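Local coordinates for protein N-acetylneuraminate epimerase (Escherichia coli, PDB 2UVK) that speeds the interconversion of the alpha and beta anomers of N-acetylneuraminic acid, as a homodimeric Kelch-repeat beta-propeller enzyme of the periplasm, at residues B[60-71]-B[112-121]; B[199-207]-B[218-226]. All blocks are in the same frame, centred on the assembly; numbering follows the deposited sequence.

Contact 1 of 2, residues B[60-71]-B[112-121]; sequences TSAFIDGNLYVF and HVTFVHNGKA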
loop_
_atom_site.group_PDB
_atom_site.type_symbol
_atom_site.label_atom_id
_atom_site.label_comp_id
_atom_site.label_asym_id
_atom_site.label_seq_id
_atom_site.Cartn_x
_atom_site.Cartn_y
_atom_site.Cartn_z
ATOM N N THR B 60 -1.619 12.460 12.466
ATOM C CA THR B 60 -2.626 12.173 13.507
ATOM C C THR B 60 -1.890 11.872 14.807
ATOM O O THR B 60 -0.675 11.666 14.832
ATOM C CB THR B 60 -3.501 10.951 13.159
ATOM O OG1 THR B 60 -2.684 9.785 13.048
ATOM C CG2 THR B 60 -4.299 11.187 11.872
ATOM N N SER B 61 -2.633 11.839 15.907
ATOM C CA SER B 61 -2.032 11.547 17.204
ATOM C C SER B 61 -3.033 10.890 18.137
ATOM O O SER B 61 -4.230 11.129 18.015
ATOM C CB SER B 61 -1.477 12.830 17.830
ATOM O OG SER B 61 -2.487 13.823 17.970
ATOM N N ALA B 62 -2.501 10.093 19.070
ATOM C CA ALA B 62 -3.311 9.342 20.034
ATOM C C ALA B 62 -2.602 9.312 21.354
ATOM O O ALA B 62 -1.405 9.143 21.391
ATOM C CB ALA B 62 -3.497 7.951 19.557
ATOM N N PHE B 63 -3.360 9.500 22.436
ATOM C CA PHE B 63 -2.838 9.291 23.793
ATOM C C PHE B 63 -3.184 7.896 24.227
ATOM O O PHE B 63 -4.342 7.480 24.130
ATOM C CB PHE B 63 -3.414 10.265 24.818
ATOM C CG PHE B 63 -2.437 11.281 25.260
ATOM C CD1 PHE B 63 -2.616 12.605 24.943
ATOM C CD2 PHE B 63 -1.290 10.901 25.949
ATOM C CE1 PHE B 63 -1.699 13.536 25.322
ATOM C CE2 PHE B 63 -0.352 11.841 26.343
ATOM C CZ PHE B 63 -0.554 13.166 26.026
ATOM N N ILE B 64 -2.176 7.154 24.654
ATOM C CA ILE B 64 -2.413 5.787 25.144
ATOM C C ILE B 64 -1.448 5.510 26.274
ATOM O O ILE B 64 -0.239 5.678 26.108
ATOM C CB ILE B 64 -2.167 4.713 24.070
ATOM C CG1 ILE B 64 -2.996 4.993 22.817
ATOM C CG2 ILE B 64 -2.476 3.320 24.619
ATOM C CD1 ILE B 64 -2.764 3.965 21.714
ATOM N N ASP B 65 -1.991 5.120 27.432
ATOM C CA ASP B 65 -1.164 4.686 28.567
ATOM C C ASP B 65 -0.127 5.748 28.930
ATOM O O ASP B 65 1.061 5.432 29.102
ATOM C CB ASP B 65 -0.474 3.358 28.230
ATOM C CG ASP B 65 -1.447 2.195 28.078
ATOM O OD1 ASP B 65 -2.675 2.361 28.277
ATOM O OD2 ASP B 65 -0.970 1.090 27.747
ATOM N N GLY B 66 -0.556 7.010 28.991
ATOM C CA GLY B 66 0.312 8.081 29.460
ATOM C C GLY B 66 1.313 8.693 28.489
ATOM O O GLY B 66 2.082 9.580 28.857
ATOM N N ASN B 67 1.307 8.239 27.233
ATOM C CA ASN B 67 2.239 8.742 26.262
ATOM C C ASN B 67 1.479 9.167 25.030
ATOM O O ASN B 67 0.404 8.636 24.741
ATOM C CB ASN B 67 3.248 7.673 25.884
ATOM C CG ASN B 67 4.154 7.310 27.028
ATOM O OD1 ASN B 67 5.022 8.092 27.400
ATOM N ND2 ASN B 67 3.970 6.114 27.571
ATOM N N LEU B 68 2.063 10.136 24.344
ATOM C CA LEU B 68 1.486 10.714 23.121
ATOM C C LEU B 68 2.194 10.119 21.906
ATOM O O LEU B 68 3.418 10.197 21.789
ATOM C CB LEU B 68 1.645 12.228 23.158
ATOM C CG LEU B 68 1.339 13.016 21.881
ATOM C CD1 LEU B 68 -0.136 12.909 21.588
ATOM C CD2 LEU B 68 1.783 14.463 22.046
ATOM N N TYR B 69 1.404 9.542 21.005
ATOM C CA TYR B 69 1.914 8.959 19.745
ATOM C C TYR B 69 1.482 9.819 18.568
ATOM O O TYR B 69 0.343 10.221 18.514
ATOM C CB TYR B 69 1.385 7.535 19.557
ATOM C CG TYR B 69 1.887 6.625 20.649
ATOM C CD1 TYR B 69 3.055 5.922 20.508
ATOM C CD2 TYR B 69 1.214 6.534 21.864
ATOM C CE1 TYR B 69 3.581 5.128 21.562
ATOM C CE2 TYR B 69 1.709 5.733 22.902
ATOM C CZ TYR B 69 2.880 5.025 22.746
ATOM O OH TYR B 69 3.376 4.227 23.791
ATOM N N VAL B 70 2.408 10.075 17.645
ATOM C CA VAL B 70 2.135 10.840 16.412
ATOM C C VAL B 70 2.434 9.932 15.217
ATOM O O VAL B 70 3.476 9.281 15.174
ATOM C CB VAL B 70 2.969 12.141 16.330
ATOM C CG1 VAL B 70 2.755 12.844 14.991
ATOM C CG2 VAL B 70 2.603 13.076 17.492
ATOM N N PHE B 71 1.487 9.896 14.282
ATOM C CA PHE B 71 1.515 9.001 13.127
ATOM C C PHE B 71 1.572 9.794 11.803
ATOM O O PHE B 71 0.688 10.584 11.480
ATOM C CB PHE B 71 0.248 8.137 13.119
ATOM C CG PHE B 71 0.103 7.331 14.360
ATOM C CD1 PHE B 71 0.639 6.064 14.456
ATOM C CD2 PHE B 71 -0.615 7.862 15.426
ATOM C CE1 PHE B 71 0.506 5.322 15.646
ATOM C CE2 PHE B 71 -0.761 7.126 16.619
ATOM C CZ PHE B 71 -0.215 5.866 16.706
ATOM N N HIS B 112 -5.227 10.079 6.728
ATOM C CA HIS B 112 -5.742 9.011 7.573
ATOM C C HIS B 112 -6.456 9.603 8.792
ATOM O O HIS B 112 -6.317 10.785 9.152
ATOM C CB HIS B 112 -4.605 8.102 8.014
ATOM C CG HIS B 112 -3.522 8.816 8.755
ATOM N ND1 HIS B 112 -2.861 9.917 8.238
ATOM C CD2 HIS B 112 -2.987 8.592 9.983
ATOM C CE1 HIS B 112 -1.982 10.345 9.128
ATOM N NE2 HIS B 112 -2.030 9.548 10.185
ATOM N N VAL B 113 -7.213 8.729 9.448
ATOM C CA VAL B 113 -7.722 9.028 10.777
ATOM C C VAL B 113 -7.028 8.107 11.778
ATOM O O VAL B 113 -6.414 7.108 11.403
ATOM C CB VAL B 113 -9.258 8.846 10.865
ATOM C CG1 VAL B 113 -9.967 9.863 9.967
ATOM C CG2 VAL B 113 -9.653 7.404 10.592
ATOM N N THR B 114 -7.126 8.450 13.058
ATOM C CA THR B 114 -6.667 7.549 14.113
ATOM C C THR B 114 -7.585 7.664 15.316
ATOM O O THR B 114 -8.028 8.760 15.686
ATOM C CB THR B 114 -5.200 7.878 14.492
ATOM O OG1 THR B 114 -4.386 7.725 13.330
ATOM C CG2 THR B 114 -4.660 6.965 15.573
ATOM N N PHE B 115 -7.928 6.499 15.869
ATOM C CA PHE B 115 -8.699 6.429 17.114
ATOM C C PHE B 115 -8.125 5.359 18.030
ATOM O O PHE B 115 -7.412 4.463 17.593
ATOM C CB PHE B 115 -10.193 6.181 16.836
ATOM C CG PHE B 115 -10.503 4.881 16.126
ATOM C CD1 PHE B 115 -10.956 3.784 16.831
ATOM C CD2 PHE B 115 -10.396 4.768 14.744
ATOM C CE1 PHE B 115 -11.282 2.594 16.178
ATOM C CE2 PHE B 115 -10.713 3.580 14.100
ATOM C CZ PHE B 115 -11.148 2.489 14.829
ATOM N N VAL B 116 -8.454 5.468 19.321
ATOM C CA VAL B 116 -7.953 4.518 20.319
ATOM C C VAL B 116 -9.100 3.564 20.686
ATOM O O VAL B 116 -10.212 4.007 21.006
ATOM C CB VAL B 116 -7.409 5.249 21.588
ATOM C CG1 VAL B 116 -6.920 4.244 22.652
ATOM C CG2 VAL B 116 -6.252 6.208 21.217
ATOM N N HIS B 117 -8.818 2.272 20.590
ATOM C CA HIS B 117 -9.779 1.244 21.021
ATOM C C HIS B 117 -9.037 0.126 21.749
ATOM O O HIS B 117 -8.039 -0.416 21.275
ATOM C CB HIS B 117 -10.547 0.745 19.811
ATOM C CG HIS B 117 -11.486 -0.377 20.101
ATOM N ND1 HIS B 117 -12.708 -0.185 20.704
ATOM C CD2 HIS B 117 -11.389 -1.700 19.849
ATOM C CE1 HIS B 117 -13.317 -1.352 20.827
ATOM N NE2 HIS B 117 -12.539 -2.287 20.316
ATOM N N ASN B 118 -9.489 -0.170 22.973
ATOM C CA ASN B 118 -8.848 -1.205 23.773
ATOM C C ASN B 118 -7.317 -1.139 23.786
ATOM O O ASN B 118 -6.633 -2.147 23.566
ATOM C CB ASN B 118 -9.319 -2.597 23.320
ATOM C CG ASN B 118 -10.830 -2.818 23.516
ATOM O OD1 ASN B 118 -11.420 -3.705 22.895
ATOM N ND2 ASN B 118 -11.452 -1.999 24.349
ATOM N N GLY B 119 -6.791 0.053 24.052
ATOM C CA GLY B 119 -5.371 0.257 24.296
ATOM C C GLY B 119 -4.491 0.271 23.055
ATOM O O GLY B 119 -3.271 0.229 23.162
ATOM N N LYS B 120 -5.117 0.316 21.885
ATOM C CA LYS B 120 -4.378 0.287 20.610
ATOM C C LYS B 120 -4.801 1.475 19.764
ATOM O O LYS B 120 -5.928 1.965 19.878
ATOM C CB LYS B 120 -4.662 -1.013 19.853
ATOM C CG LYS B 120 -4.112 -2.265 20.570
ATOM C CD LYS B 120 -4.696 -3.552 20.053
ATOM C CE LYS B 120 -4.144 -4.742 20.868
ATOM N NZ LYS B 120 -4.447 -6.056 20.246
ATOM N N ALA B 121 -3.886 1.924 18.898
ATOM C CA ALA B 121 -4.218 2.982 17.951
ATOM C C ALA B 121 -4.629 2.355 16.640
ATOM O O ALA B 121 -3.889 1.582 16.059
ATOM C CB ALA B 121 -3.028 3.894 17.746
HETATM O O HOH W 1 -6.526 9.276 17.882
HETATM O O HOH W 2 -2.031 -0.265 25.379
#
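T60 sets its methyl over one face of the H112 imidazole, a CH-pi contact with CG2 3.5 Å from the ring centroid. Its hydroxyl turns to T114, and T60 OG1 and T114 OG1 share a hydrogen bond of 2.7 Å. T60 OG1 sits between the backbone N and the carbonyl carbon (chi1 61°), which puts CG2 beside the backbone N and over the ring. The ring is also held at its edge: H112 NE2 donates to F71 O at 3.2 Å, well above the carbonyl plane, and F71 O also accepts from T60 N. At the other end I64 slides past V116, with I64 CG1 3.8 Å from V116 CG2. I64 CD1 lies 4.0 Å from A121 CB, and I64 CG2 meets the carbonyl of G119. A62 CB fills the middle, 3.7 Å from V116 CG2, and F71 CZ closes on A121 CB at 3.6 Å. A water joins S61 O to T114 O, the second bond being weak. Strands 60-64 and 112-117 run almost parallel but share no backbone hydrogen bonds. Each is the first strand of its four-stranded antiparallel blade, and here the facing side chains of two successive blades meet. F173 of the second blade meets the F71 ring edge-to-face.

Contact 2 of 2, residues B[199-207]-B[218-226]; sequences KGDKTWLIN and AVFELDFTG
W204 lies alongside E221, and both side chains rise from the same face of the sheet. The indole NE1 donates to E221 OE2 at 3.2 Å. The bond is bent, 140° at the hydrogen, and uses the anti lone pair of the oxygen. Ring and carboxylate planes are 70° apart. The E221 chain leaves with CG anti to the backbone N (chi1 -176°) and stays extended, which carries the carboxylate to the indole N-H. K202 CB covers part of one indole face. The K202 chain bends at chi2 and chi4, and its CE comes to 3.5 Å from D223 OD1. K202 NZ stays 4.4 Å from E221 OE1, too far for a salt bridge. One water accepts from K202 NZ and donates to E221 OE1 and D223 OD2. D223 OD1 accepts from T225 N, an Asx turn just past the strand, and also from T225 OG1. I206 and V219 share this face. On the opposite face L205 CD1 meets L222 CD1 at 3.7 Å. Strands 202-206 and 219-223 are antiparallel. The pairs T203-L222 and L205-F220 are hydrogen-bonded, with L222 N to T203 O at 2.7 Å. W292 packs against the W204 ring from the next blade. L205 and L222 meet through carbon alone, whereas water joins K202, E221 and D223 into a polar group. The lysine and this water probably help to stabilise the negative charges of E221 and D223.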
loop_
_atom_site.group_PDB
_atom_site.type_symbol
_atom_site.label_atom_id
_atom_site.label_comp_id
_atom_site.label_asym_id
_atom_site.label_seq_id
_atom_site.Cartn_x
_atom_site.Cartn_y
_atom_site.Cartn_z
ATOM N N LYS B 199 -16.588 6.138 20.430
ATOM C CA LYS B 199 -17.174 6.078 21.767
ATOM C C LYS B 199 -17.404 4.615 22.074
ATOM O O LYS B 199 -18.236 3.988 21.454
ATOM C CB LYS B 199 -18.478 6.864 21.822
ATOM C CG LYS B 199 -19.101 6.917 23.220
ATOM C CD LYS B 199 -20.360 7.761 23.251
ATOM N N GLY B 200 -16.622 4.071 22.999
ATOM C CA GLY B 200 -16.717 2.663 23.354
ATOM C C GLY B 200 -16.510 1.778 22.146
ATOM O O GLY B 200 -15.532 1.938 21.413
ATOM N N ASP B 201 -17.462 0.886 21.891
ATOM C CA ASP B 201 -17.307 -0.119 20.838
ATOM C C ASP B 201 -17.811 0.363 19.478
ATOM O O ASP B 201 -17.944 -0.439 18.554
ATOM C CB ASP B 201 -18.008 -1.429 21.253
ATOM C CG ASP B 201 -17.183 -2.258 22.214
ATOM O OD1 ASP B 201 -15.965 -2.042 22.346
ATOM O OD2 ASP B 201 -17.774 -3.149 22.890
ATOM N N LYS B 202 -18.051 1.673 19.342
ATOM C CA LYS B 202 -18.443 2.262 18.052
ATOM C C LYS B 202 -17.460 3.337 17.604
ATOM O O LYS B 202 -17.009 4.124 18.417
ATOM C CB LYS B 202 -19.809 2.909 18.136
ATOM C CG LYS B 202 -20.938 1.945 18.518
ATOM C CD LYS B 202 -21.120 0.809 17.533
ATOM C CE LYS B 202 -22.332 -0.058 17.901
ATOM N NZ LYS B 202 -23.593 0.706 17.768
ATOM N N THR B 203 -17.141 3.332 16.311
ATOM C CA THR B 203 -16.392 4.435 15.693
ATOM C C THR B 203 -17.103 4.839 14.401
ATOM O O THR B 203 -17.605 3.995 13.662
ATOM C CB THR B 203 -14.989 3.978 15.390
ATOM O OG1 THR B 203 -14.328 3.676 16.626
ATOM C CG2 THR B 203 -14.210 5.068 14.583
ATOM N N TRP B 204 -17.121 6.143 14.140
ATOM C CA TRP B 204 -17.744 6.722 12.965
ATOM C C TRP B 204 -16.700 7.454 12.117
ATOM O O TRP B 204 -15.848 8.129 12.676
ATOM C CB TRP B 204 -18.838 7.693 13.395
ATOM C CG TRP B 204 -19.926 7.034 14.190
ATOM C CD1 TRP B 204 -21.030 6.440 13.682
ATOM C CD2 TRP B 204 -20.018 6.918 15.626
ATOM N NE1 TRP B 204 -21.801 5.944 14.700
ATOM C CE2 TRP B 204 -21.207 6.210 15.902
ATOM C CE3 TRP B 204 -19.212 7.310 16.695
ATOM C CZ2 TRP B 204 -21.617 5.914 17.209
ATOM C CZ3 TRP B 204 -19.624 7.016 17.995
ATOM C CH2 TRP B 204 -20.816 6.316 18.232
ATOM N N LEU B 205 -16.785 7.278 10.793
ATOM C CA LEU B 205 -15.901 7.907 9.777
ATOM C C LEU B 205 -16.789 8.756 8.892
ATOM O O LEU B 205 -17.629 8.228 8.163
ATOM C CB LEU B 205 -15.193 6.845 8.940
ATOM C CG LEU B 205 -14.413 5.759 9.681
ATOM C CD1 LEU B 205 -13.852 4.731 8.680
ATOM C CD2 LEU B 205 -13.296 6.363 10.503
ATOM N N ILE B 206 -16.640 10.081 8.964
ATOM C CA ILE B 206 -17.566 11.008 8.348
ATOM C C ILE B 206 -16.941 11.753 7.169
ATOM O O ILE B 206 -15.961 12.495 7.332
ATOM C CB ILE B 206 -18.151 12.028 9.362
ATOM C CG1 ILE B 206 -18.717 11.314 10.617
ATOM C CG2 ILE B 206 -19.188 12.887 8.694
ATOM C CD1 ILE B 206 -19.035 12.220 11.774
ATOM N N ASN B 207 -17.533 11.575 5.998
ATOM C CA ASN B 207 -17.136 12.245 4.779
ATOM C C ASN B 207 -15.653 11.981 4.418
ATOM O O ASN B 207 -15.181 10.866 4.626
ATOM C CB ASN B 207 -17.465 13.750 4.846
ATOM C CG ASN B 207 -18.951 14.064 4.790
ATOM O OD1 ASN B 207 -19.841 13.238 5.133
ATOM N ND2 ASN B 207 -19.234 15.269 4.377
ATOM N N ALA B 218 -20.698 10.207 2.637
ATOM C CA ALA B 218 -20.892 8.989 3.402
ATOM C C ALA B 218 -20.534 9.154 4.876
ATOM O O ALA B 218 -19.671 9.990 5.252
ATOM C CB ALA B 218 -20.101 7.849 2.793
ATOM N N VAL B 219 -21.147 8.302 5.692
ATOM C CA VAL B 219 -20.853 8.131 7.088
ATOM C C VAL B 219 -20.789 6.646 7.317
ATOM O O VAL B 219 -21.772 5.946 7.091
ATOM C CB VAL B 219 -21.937 8.703 7.996
ATOM C CG1 VAL B 219 -21.637 8.425 9.468
ATOM C CG2 VAL B 219 -22.129 10.169 7.688
ATOM N N PHE B 220 -19.635 6.144 7.731
ATOM C CA PHE B 220 -19.467 4.738 8.040
ATOM C C PHE B 220 -19.378 4.514 9.534
ATOM O O PHE B 220 -18.763 5.284 10.250
ATOM C CB PHE B 220 -18.213 4.194 7.376
ATOM C CG PHE B 220 -18.175 4.410 5.894
ATOM C CD1 PHE B 220 -18.913 3.602 5.049
ATOM C CD2 PHE B 220 -17.378 5.410 5.336
ATOM C CE1 PHE B 220 -18.886 3.792 3.711
ATOM C CE2 PHE B 220 -17.329 5.595 3.970
ATOM C CZ PHE B 220 -18.083 4.780 3.150
ATOM N N GLU B 221 -19.983 3.420 9.996
ATOM C CA GLU B 221 -19.909 3.014 11.361
ATOM C C GLU B 221 -19.156 1.700 11.444
ATOM O O GLU B 221 -19.480 0.712 10.753
ATOM C CB GLU B 221 -21.336 2.826 11.889
ATOM C CG GLU B 221 -21.434 2.503 13.331
ATOM C CD GLU B 221 -22.872 2.318 13.690
ATOM O OE1 GLU B 221 -23.377 1.197 13.410
ATOM O OE2 GLU B 221 -23.483 3.322 14.140
ATOM N N LEU B 222 -18.171 1.674 12.314
ATOM C CA LEU B 222 -17.464 0.465 12.672
ATOM C C LEU B 222 -18.030 0.015 14.003
ATOM O O LEU B 222 -17.966 0.748 14.966
ATOM C CB LEU B 222 -15.948 0.705 12.808
ATOM C CG LEU B 222 -15.160 0.931 11.504
ATOM C CD1 LEU B 222 -15.650 2.122 10.665
ATOM C CD2 LEU B 222 -13.660 1.097 11.825
ATOM N N ASP B 223 -18.572 -1.199 14.018
ATOM C CA ASP B 223 -19.220 -1.776 15.187
ATOM C C ASP B 223 -18.356 -2.918 15.737
ATOM O O ASP B 223 -18.264 -3.991 15.141
ATOM C CB ASP B 223 -20.592 -2.240 14.746
ATOM C CG ASP B 223 -21.403 -2.850 15.884
ATOM O OD1 ASP B 223 -20.835 -3.135 16.957
ATOM O OD2 ASP B 223 -22.622 -3.049 15.682
ATOM N N PHE B 224 -17.705 -2.658 16.862
ATOM C CA PHE B 224 -16.841 -3.622 17.528
ATOM C C PHE B 224 -17.570 -4.386 18.650
ATOM O O PHE B 224 -16.898 -5.012 19.457
ATOM C CB PHE B 224 -15.652 -2.907 18.193
ATOM C CG PHE B 224 -14.642 -2.290 17.223
ATOM C CD1 PHE B 224 -13.504 -2.987 16.879
ATOM C CD2 PHE B 224 -14.806 -1.001 16.741
ATOM C CE1 PHE B 224 -12.561 -2.427 16.025
ATOM C CE2 PHE B 224 -13.837 -0.428 15.890
ATOM C CZ PHE B 224 -12.745 -1.156 15.544
ATOM N N THR B 225 -18.900 -4.327 18.702
ATOM C CA THR B 225 -19.658 -4.902 19.840
ATOM C C THR B 225 -19.671 -6.423 19.849
ATOM O O THR B 225 -19.848 -7.043 20.906
ATOM C CB THR B 225 -21.116 -4.403 19.874
ATOM O OG1 THR B 225 -21.782 -4.737 18.647
ATOM C CG2 THR B 225 -21.188 -2.901 20.096
ATOM N N GLY B 226 -19.487 -7.032 18.687
ATOM C CA GLY B 226 -19.625 -8.468 18.558
ATOM C C GLY B 226 -18.296 -9.160 18.414
ATOM O O GLY B 226 -17.230 -8.549 18.531
HETATM O O HOH W 3 -24.232 -0.723 15.323
#

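In the fold
The two contacts show two of the ways a beta-propeller is held together. Contact 2 joins neighbouring strands within one blade, through a ladder of backbone hydrogen bonds, and is largely buried. Contact 1 joins two blades mainly through side chains, with one side-chain-to-carbonyl bond and bridging water, and is only partly buried. Its chemistry changes from polar to apolar along its length, whereas the backbone ladder runs the length of contact 2. The contacts touch each other. H117 of 112-121 stacks on F224 of 218-226, and F115 packs against T203. The blade that begins with strand 112-117 therefore meets both the blade of 60-71 and the blade of contact 2. Neither contact involves the other subunit of the dimer.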